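Local coordinates for clostripain-related protein (Bacteroides thetaiotaomicron, PDB 6N9J), which is a secreted C11 (clostripain-family) cysteine protease of clan CD, probably cleaving peptide bonds, that is blocked covalently by a peptide inhibitor, at residues 138-143 with 169-174; 241-246 with 342-347; 249-254 with 364-369. All blocks are in the same frame, centred on the assembly; numbering follows the deposited sequence.

Interaction 1 (138-143 with 169-174); sequences MNIPDL and VYQLRN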
loop_
_atom_site.group_PDB
_atom_site.type_symbol
_atom_site.label_atom_id
_atom_site.label_comp_id
_atom_site.label_asym_id
_atom_site.label_seq_id
_atom_site.Cartn_x
_atom_site.Cartn_y
_atom_site.Cartn_z
ATOM N N MET A 138 4.200 -12.613 -2.682
ATOM C CA MET A 138 5.524 -12.071 -2.417
ATOM C C MET A 138 5.715 -11.755 -0.931
ATOM O O MET A 138 4.933 -11.029 -0.330
ATOM C CB MET A 138 5.768 -10.813 -3.277
ATOM C CG MET A 138 7.223 -10.609 -3.704
ATOM S SD MET A 138 7.580 -9.075 -4.627
ATOM C CE MET A 138 9.255 -9.416 -5.129
ATOM N N ASN A 139 6.761 -12.314 -0.341
ATOM C CA ASN A 139 7.101 -12.004 1.041
ATOM C C ASN A 139 7.812 -10.652 1.096
ATOM O O ASN A 139 8.544 -10.301 0.171
ATOM C CB ASN A 139 7.966 -13.117 1.638
ATOM C CG ASN A 139 7.181 -14.403 1.876
ATOM O OD1 ASN A 139 6.402 -14.490 2.824
ATOM N ND2 ASN A 139 7.393 -15.413 1.026
ATOM N N ILE A 140 7.590 -9.887 2.160
ATOM C CA ILE A 140 8.118 -8.524 2.230
ATOM C C ILE A 140 9.651 -8.457 2.129
ATOM O O ILE A 140 10.171 -7.538 1.506
ATOM C CB ILE A 140 7.647 -7.806 3.517
ATOM C CG1 ILE A 140 6.126 -7.907 3.642
ATOM C CG2 ILE A 140 8.080 -6.336 3.509
ATOM C CD1 ILE A 140 5.379 -7.353 2.457
ATOM N N PRO A 141 10.381 -9.425 2.720
ATOM C CA PRO A 141 11.819 -9.444 2.417
ATOM C C PRO A 141 12.158 -9.636 0.932
ATOM O O PRO A 141 13.175 -9.110 0.481
ATOM C CB PRO A 141 12.319 -10.623 3.247
ATOM C CG PRO A 141 11.445 -10.587 4.439
ATOM C CD PRO A 141 10.082 -10.260 3.903
ATOM N N ASP A 142 11.328 -10.373 0.196
ATOM C CA ASP A 142 11.521 -10.545 -1.248
ATOM C C ASP A 142 11.229 -9.247 -1.998
ATOM O O ASP A 142 11.939 -8.893 -2.933
ATOM C CB ASP A 142 10.630 -11.673 -1.795
ATOM C CG ASP A 142 11.074 -13.049 -1.333
ATOM O OD1 ASP A 142 12.288 -13.245 -1.120
ATOM O OD2 ASP A 142 10.208 -13.940 -1.189
ATOM N N LEU A 143 10.178 -8.542 -1.580
ATOM C CA LEU A 143 9.866 -7.235 -2.144
ATOM C C LEU A 143 11.006 -6.239 -1.906
ATOM O O LEU A 143 11.333 -5.439 -2.782
ATOM C CB LEU A 143 8.559 -6.699 -1.559
ATOM C CG LEU A 143 8.049 -5.338 -2.029
ATOM C CD1 LEU A 143 7.850 -5.295 -3.550
ATOM C CD2 LEU A 143 6.764 -4.980 -1.317
ATOM N N VAL A 169 6.367 -1.045 6.586
ATOM C CA VAL A 169 6.995 0.235 6.320
ATOM C C VAL A 169 8.399 0.306 6.955
ATOM O O VAL A 169 9.334 0.819 6.335
ATOM C CB VAL A 169 6.110 1.400 6.824
ATOM C CG1 VAL A 169 6.828 2.709 6.667
ATOM C CG2 VAL A 169 4.778 1.434 6.062
ATOM N N TYR A 170 8.565 -0.221 8.167
ATOM C CA TYR A 170 9.903 -0.236 8.762
ATOM C C TYR A 170 10.838 -1.145 7.954
ATOM O O TYR A 170 11.992 -0.789 7.717
ATOM C CB TYR A 170 9.885 -0.676 10.237
ATOM C CG TYR A 170 11.215 -0.400 10.933
ATOM C CD1 TYR A 170 11.478 0.841 11.501
ATOM C CD2 TYR A 170 12.217 -1.362 10.973
ATOM C CE1 TYR A 170 12.689 1.108 12.108
ATOM C CE2 TYR A 170 13.427 -1.107 11.581
ATOM C CZ TYR A 170 13.658 0.130 12.149
ATOM O OH TYR A 170 14.868 0.392 12.755
ATOM N N GLN A 171 10.339 -2.304 7.522
ATOM C CA GLN A 171 11.152 -3.249 6.741
ATOM C C GLN A 171 11.633 -2.663 5.413
ATOM O O GLN A 171 12.737 -2.973 4.940
ATOM C CB GLN A 171 10.373 -4.531 6.456
ATOM C CG GLN A 171 11.255 -5.710 6.063
ATOM C CD GLN A 171 11.919 -6.405 7.257
ATOM O OE1 GLN A 171 11.380 -6.437 8.375
ATOM N NE2 GLN A 171 13.097 -6.974 7.016
ATOM N N LEU A 172 10.787 -1.825 4.818
ATOM C CA LEU A 172 11.063 -1.192 3.534
ATOM C C LEU A 172 11.491 0.267 3.647
ATOM O O LEU A 172 11.488 0.978 2.644
ATOM C CB LEU A 172 9.822 -1.258 2.641
ATOM C CG LEU A 172 9.240 -2.644 2.386
ATOM C CD1 LEU A 172 7.960 -2.527 1.585
ATOM C CD2 LEU A 172 10.239 -3.487 1.654
ATOM N N ARG A 173 11.846 0.724 4.847
ATOM C CA ARG A 173 12.042 2.164 5.077
ATOM C C ARG A 173 13.143 2.806 4.217
ATOM O O ARG A 173 13.074 4.004 3.915
ATOM C CB ARG A 173 12.339 2.440 6.558
ATOM C CG ARG A 173 13.694 1.925 7.036
ATOM C CD ARG A 173 13.807 1.945 8.549
ATOM N NE ARG A 173 15.116 1.480 9.005
ATOM C CZ ARG A 173 15.483 0.203 9.040
ATOM N NH1 ARG A 173 14.643 -0.750 8.652
ATOM N NH2 ARG A 173 16.692 -0.122 9.465
ATOM N N ASN A 174 14.144 2.025 3.823
ATOM C CA ASN A 174 15.259 2.570 3.046
ATOM C C ASN A 174 14.983 2.605 1.542
ATOM O O ASN A 174 15.865 2.951 0.748
ATOM C CB ASN A 174 16.536 1.769 3.320
ATOM C CG ASN A 174 17.053 1.958 4.736
ATOM O OD1 ASN A 174 17.092 3.077 5.255
ATOM N ND2 ASN A 174 17.440 0.858 5.374
#
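I140, which follows the N-cap residue N139 in the first turn of helix 140-146, meets Q171 and L172 at the C-terminal end of helix 166-171, and the whole meeting is apolar. I140 makes the largest contribution on its segment. Chi1 of -52° sets its CG1 beside the backbone N and leaves CG2 anti to it, turned to the other segment, where this short branch lies 4.0 Å from CD2 of L172. The same methyl reaches CG of Q171 at 4.1 Å. A bend at chi2 (80°) lays CB and CG of Q171 against CG2 of I140 and leads the amide off to another partner, OE1 accepting from the backbone N of E365. One turn on from I140, L143 contributes through a single methyl, its CD2 standing 4.0 Å from CD1 of L172. L172 thus straddles the two: one branch of its fork goes to I140 and the other to L143, and its side chain crosses each of theirs at about a right angle. It is the first residue past helical geometry. Behind it, Y170 O takes two donors from opposite faces of its plane, R173 N and R173 NH1, the latter at 2.8 Å from Y170 O, while CD of R173 lies over the centre of the Y170 ring. M163 against I140 and M89 against L143 extend the apolar surroundings. Helices 140-146 and 166-171 lie in the connections between successive parallel strands, 105-110 to 155-159 and 155-159 to 178-181, so their packing is that of neighbouring beta-alpha-beta crossovers in the alpha/beta sandwich of clan CD peptidases.

Interaction 2 (241-246 with 342-347); sequences SVIKSS and EGVSTY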
loop_
_atom_site.group_PDB
_atom_site.type_symbol
_atom_site.label_atom_id
_atom_site.label_comp_id
_atom_site.label_asym_id
_atom_site.label_seq_id
_atom_site.Cartn_x
_atom_site.Cartn_y
_atom_site.Cartn_z
ATOM N N SER A 241 -3.588 6.670 5.139
ATOM C CA SER A 241 -2.599 7.511 5.806
ATOM C C SER A 241 -1.285 7.596 5.015
ATOM O O SER A 241 -1.086 6.892 4.020
ATOM C CB SER A 241 -2.320 6.996 7.230
ATOM O OG SER A 241 -1.680 5.728 7.210
ATOM N N VAL A 242 -0.397 8.479 5.467
ATOM C CA VAL A 242 0.912 8.677 4.856
ATOM C C VAL A 242 1.981 8.618 5.942
ATOM O O VAL A 242 1.946 9.399 6.899
ATOM C CB VAL A 242 1.023 10.049 4.121
ATOM C CG1 VAL A 242 2.452 10.311 3.683
ATOM C CG2 VAL A 242 0.089 10.112 2.933
ATOM N N ILE A 243 2.919 7.689 5.797
ATOM C CA ILE A 243 4.028 7.564 6.726
ATOM C C ILE A 243 5.317 8.119 6.114
ATOM O O ILE A 243 5.664 7.762 4.988
ATOM C CB ILE A 243 4.238 6.112 7.120
ATOM C CG1 ILE A 243 3.039 5.623 7.938
ATOM C CG2 ILE A 243 5.551 5.940 7.884
ATOM C CD1 ILE A 243 3.083 4.152 8.226
ATOM N N LYS A 244 5.994 9.003 6.857
ATOM C CA LYS A 244 7.291 9.583 6.477
ATOM C C LYS A 244 8.427 8.727 7.032
ATOM O O LYS A 244 8.664 8.702 8.258
ATOM C CB LYS A 244 7.397 11.020 7.004
ATOM C CG LYS A 244 8.613 11.814 6.524
ATOM C CD LYS A 244 8.622 13.205 7.133
ATOM C CE LYS A 244 9.513 14.169 6.363
ATOM N NZ LYS A 244 10.924 13.708 6.283
ATOM N N SER A 245 9.133 8.030 6.144
ATOM C CA SER A 245 10.013 6.936 6.568
ATOM C C SER A 245 11.241 7.389 7.353
ATOM O O SER A 245 11.774 6.637 8.179
ATOM C CB SER A 245 10.453 6.113 5.353
ATOM O OG SER A 245 11.495 6.747 4.639
ATOM N N SER A 246 11.684 8.620 7.118
ATOM C CA SER A 246 12.852 9.129 7.816
ATOM C C SER A 246 12.587 9.289 9.314
ATOM O O SER A 246 13.519 9.440 10.085
ATOM C CB SER A 246 13.314 10.467 7.214
ATOM O OG SER A 246 12.409 11.526 7.496
ATOM N N GLU A 342 -5.951 5.703 13.796
ATOM C CA GLU A 342 -4.830 6.619 13.812
ATOM C C GLU A 342 -3.915 6.397 12.617
ATOM O O GLU A 342 -2.877 7.053 12.489
ATOM C CB GLU A 342 -4.056 6.501 15.124
ATOM C CG GLU A 342 -4.860 6.939 16.365
ATOM C CD GLU A 342 -5.244 8.423 16.359
ATOM O OE1 GLU A 342 -6.131 8.799 17.156
ATOM O OE2 GLU A 342 -4.665 9.221 15.574
ATOM N N GLY A 343 -4.315 5.488 11.733
ATOM C CA GLY A 343 -3.704 5.407 10.423
ATOM C C GLY A 343 -2.671 4.323 10.196
ATOM O O GLY A 343 -2.214 4.150 9.067
ATOM N N VAL A 344 -2.284 3.604 11.249
ATOM C CA VAL A 344 -1.242 2.581 11.122
ATOM C C VAL A 344 -1.593 1.321 11.921
ATOM O O VAL A 344 -2.125 1.410 13.028
ATOM C CB VAL A 344 0.139 3.117 11.584
ATOM C CG1 VAL A 344 1.233 2.071 11.356
ATOM C CG2 VAL A 344 0.487 4.384 10.838
ATOM N N SER A 345 -1.317 0.149 11.357
ATOM C CA SER A 345 -1.600 -1.098 12.074
ATOM C C SER A 345 -0.329 -1.724 12.624
ATOM O O SER A 345 0.782 -1.334 12.263
ATOM C CB SER A 345 -2.311 -2.113 11.175
ATOM O OG SER A 345 -1.372 -2.826 10.387
ATOM N N THR A 346 -0.516 -2.706 13.495
ATOM C CA THR A 346 0.575 -3.437 14.104
ATOM C C THR A 346 0.080 -4.824 14.502
ATOM O O THR A 346 -1.129 -5.047 14.657
ATOM C CB THR A 346 1.126 -2.709 15.357
ATOM O OG1 THR A 346 2.276 -3.398 15.865
ATOM C CG2 THR A 346 0.069 -2.656 16.450
ATOM N N TYR A 347 1.016 -5.753 14.666
ATOM C CA TYR A 347 0.696 -7.046 15.235
ATOM C C TYR A 347 0.872 -7.012 16.760
ATOM O O TYR A 347 1.869 -6.489 17.275
ATOM C CB TYR A 347 1.573 -8.126 14.617
ATOM C CG TYR A 347 1.246 -9.511 15.097
ATOM C CD1 TYR A 347 0.010 -10.084 14.821
ATOM C CD2 TYR A 347 2.170 -10.252 15.813
ATOM C CE1 TYR A 347 -0.301 -11.352 15.256
ATOM C CE2 TYR A 347 1.867 -11.531 16.257
ATOM C CZ TYR A 347 0.631 -12.075 15.973
ATOM O OH TYR A 347 0.323 -13.344 16.412
#
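This is a buried contact between a strand of the main sheet and a loop laid over one of its faces: S241 and I243 of strand 239-244 meet G343 and V344, just before the short strand 345-346. One hydrogen bond and one apolar touch make it up. S241 turns OG between its own backbone N and carbonyl carbon (chi1 67°) and donates to G343 O. The 2.5 Å between S241 OG and G343 O is very short, so the exact length is doubtful. The same hydroxyl also hydrogen-bonds NE2 of Q164, which gives the buried oxygen a second partner. Backbone meets backbone closely here, S241 CA lying 5.2 Å from G343 CA. At phi 101° G343 would press a side chain against the carbonyl O of E342, and a CB would also stand only 3.0 Å from CB of S241; glycine avoids both clashes. Strand 239-244 runs antiparallel to both neighbours, 178-181 and 315-327, in the part of the mixed sheet that follows the parallel strands of the caspase-like fold, and V242 points away from the loop. Two residues along from S241, I243 comes tip to tip with V344. CD1 of I243, on an extended chain (chi2 173°), lies 3.7 Å from CG2 of V344. Helix 166-171 closes in beside them, V169 packing on I243 and V166 on V344. Farther along the segment, E167 of that helix accepts through OE2 from the backbone N of Y347 and also hydrogen-bonds OG1 of T346.

Interaction 3 (249-254 with 364-369); sequences SALAAA and VEWYSA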
loop_
_atom_site.group_PDB
_atom_site.type_symbol
_atom_site.label_atom_id
_atom_site.label_comp_id
_atom_site.label_asym_id
_atom_site.label_seq_id
_atom_site.Cartn_x
_atom_site.Cartn_y
_atom_site.Cartn_z
ATOM N N SER A 249 12.887 5.631 12.680
ATOM C CA SER A 249 13.928 5.265 13.640
ATOM C C SER A 249 13.658 5.911 15.010
ATOM O O SER A 249 13.794 5.258 16.042
ATOM C CB SER A 249 15.315 5.660 13.132
ATOM O OG SER A 249 15.412 7.061 12.961
ATOM N N ALA A 250 13.270 7.185 15.011
ATOM C CA ALA A 250 12.899 7.875 16.244
ATOM C C ALA A 250 11.635 7.273 16.851
ATOM O O ALA A 250 11.484 7.227 18.073
ATOM C CB ALA A 250 12.703 9.360 15.995
ATOM N N LEU A 251 10.723 6.829 16.003
ATOM C CA LEU A 251 9.516 6.171 16.491
ATOM C C LEU A 251 9.893 4.875 17.213
ATOM O O LEU A 251 9.420 4.609 18.314
ATOM C CB LEU A 251 8.541 5.897 15.341
ATOM C CG LEU A 251 7.180 5.309 15.752
ATOM C CD1 LEU A 251 6.431 6.198 16.754
ATOM C CD2 LEU A 251 6.331 5.043 14.534
ATOM N N ALA A 252 10.771 4.087 16.603
ATOM C CA ALA A 252 11.250 2.851 17.222
ATOM C C ALA A 252 11.942 3.139 18.551
ATOM O O ALA A 252 11.734 2.427 19.524
ATOM C CB ALA A 252 12.193 2.116 16.277
ATOM N N ALA A 253 12.758 4.189 18.589
ATOM C CA ALA A 253 13.435 4.594 19.818
ATOM C C ALA A 253 12.434 5.090 20.869
ATOM O O ALA A 253 12.593 4.825 22.053
ATOM C CB ALA A 253 14.478 5.669 19.527
ATOM N N ALA A 254 11.397 5.803 20.437
ATOM C CA ALA A 254 10.373 6.265 21.373
ATOM C C ALA A 254 9.571 5.078 21.895
ATOM O O ALA A 254 9.125 5.086 23.034
ATOM C CB ALA A 254 9.454 7.285 20.717
ATOM N N VAL A 364 10.994 -10.079 11.070
ATOM C CA VAL A 364 10.433 -8.736 11.081
ATOM C C VAL A 364 11.325 -7.822 11.911
ATOM O O VAL A 364 11.359 -7.930 13.136
ATOM C CB VAL A 364 9.004 -8.730 11.635
ATOM C CG1 VAL A 364 8.509 -7.302 11.823
ATOM C CG2 VAL A 364 8.098 -9.499 10.694
ATOM N N GLU A 365 12.048 -6.928 11.235
ATOM C CA GLU A 365 13.054 -6.080 11.874
ATOM C C GLU A 365 12.462 -5.220 12.977
ATOM O O GLU A 365 13.152 -4.874 13.941
ATOM C CB GLU A 365 13.742 -5.184 10.835
ATOM N N TRP A 366 11.180 -4.893 12.838
ATOM C CA TRP A 366 10.499 -4.016 13.786
ATOM C C TRP A 366 10.500 -4.598 15.201
ATOM O O TRP A 366 10.566 -3.864 16.187
ATOM C CB TRP A 366 9.065 -3.745 13.319
ATOM C CG TRP A 366 8.272 -2.921 14.290
ATOM C CD1 TRP A 366 7.258 -3.355 15.095
ATOM C CD2 TRP A 366 8.432 -1.518 14.570
ATOM N NE1 TRP A 366 6.773 -2.314 15.851
ATOM C CE2 TRP A 366 7.475 -1.176 15.548
ATOM C CE3 TRP A 366 9.283 -0.522 14.083
ATOM C CZ2 TRP A 366 7.350 0.123 16.055
ATOM C CZ3 TRP A 366 9.157 0.772 14.582
ATOM C CH2 TRP A 366 8.198 1.082 15.557
ATOM N N TYR A 367 10.430 -5.924 15.282
ATOM C CA TYR A 367 10.450 -6.657 16.545
ATOM C C TYR A 367 11.684 -6.355 17.397
ATOM O O TYR A 367 11.578 -6.063 18.587
ATOM C CB TYR A 367 10.366 -8.152 16.241
ATOM C CG TYR A 367 10.459 -9.073 17.426
ATOM C CD1 TYR A 367 9.395 -9.217 18.307
ATOM C CD2 TYR A 367 11.593 -9.844 17.634
ATOM C CE1 TYR A 367 9.472 -10.082 19.387
ATOM C CE2 TYR A 367 11.678 -10.714 18.705
ATOM C CZ TYR A 367 10.614 -10.827 19.576
ATOM O OH TYR A 367 10.696 -11.688 20.637
ATOM N N SER A 368 12.856 -6.432 16.785
ATOM C CA SER A 368 14.092 -6.103 17.477
ATOM C C SER A 368 14.371 -4.590 17.507
ATOM O O SER A 368 14.998 -4.091 18.440
ATOM C CB SER A 368 15.259 -6.843 16.829
ATOM O OG SER A 368 15.294 -6.597 15.433
ATOM N N ALA A 369 13.899 -3.855 16.500
ATOM C CA ALA A 369 14.169 -2.419 16.419
ATOM C C ALA A 369 13.442 -1.623 17.507
ATOM O O ALA A 369 13.999 -0.685 18.085
ATOM C CB ALA A 369 13.791 -1.885 15.038
#
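W366 reaches from the short helix 365-369 to A252 and L251 of helix 248-259, and its indole makes the larger part of the contact on the side of 364-369. CG stands anti to the backbone N (chi1 176°), which swings the ring system out from its own helix; chi2 of -108° then sets the turn of the indole, and the benzene end does the touching. CZ3 of W366 comes within 3.7 Å of CB of A252. Beside it, CH2 of W366 lies 3.9 Å from CA of A252, so the ring meets the backbone as well as the methyl, in an oblique approach. L251, whose CG is likewise anti to its backbone N (chi1 -175°), comes in more loosely at the same end, its CG 4.4 Å from CH2 of W366. A252 points its CB toward the short helix and meets it a second time: the methyl lies 3.8 Å from the carbonyl O of A369, with CB of A369 a little farther off. The short residues here let A252 and A369 come together, their CA atoms 6.1 Å apart, although the axes of the helical segments stay 10.2 Å from each other. On its other contacts, the indole meets Y170 edge-to-face and lies against W372 and V166. With an alanine here the indole would be gone, and A252, L251 and the Y170 ring would probably be left with a gap between helix 248-259 and helix 166-171. L251 also packs on Y307 of helix 301-314. The arrangement is oblique helix-helix packing, a tryptophan of one helix laid against an alanine-rich helix; it joins helix 248-259, which follows strand 239-244, to the C-terminal helix 365-369 at the periphery of the alpha/beta fold.

How the interactions relate
All three contacts are buried, but interaction 3 lies farther out, about 20 Å from the chain centre to its own centre, against 11 Å for interactions 1 and 2. Helix 166-171 and the residues just after it touch all three, and R173 O of interaction 1 probably bonds S245 OG of interaction 2. Interaction 2 alone has a hydrogen bond between its segments, where a loop meets the sheet; interaction 1 joins aliphatic groups of one crossover helix and the end of another, and interaction 3 sets an indole against alanine. Strand 239-244 is followed, after a short 3-10 segment, by helix 248-259, tying interactions 2 and 3 in sequence.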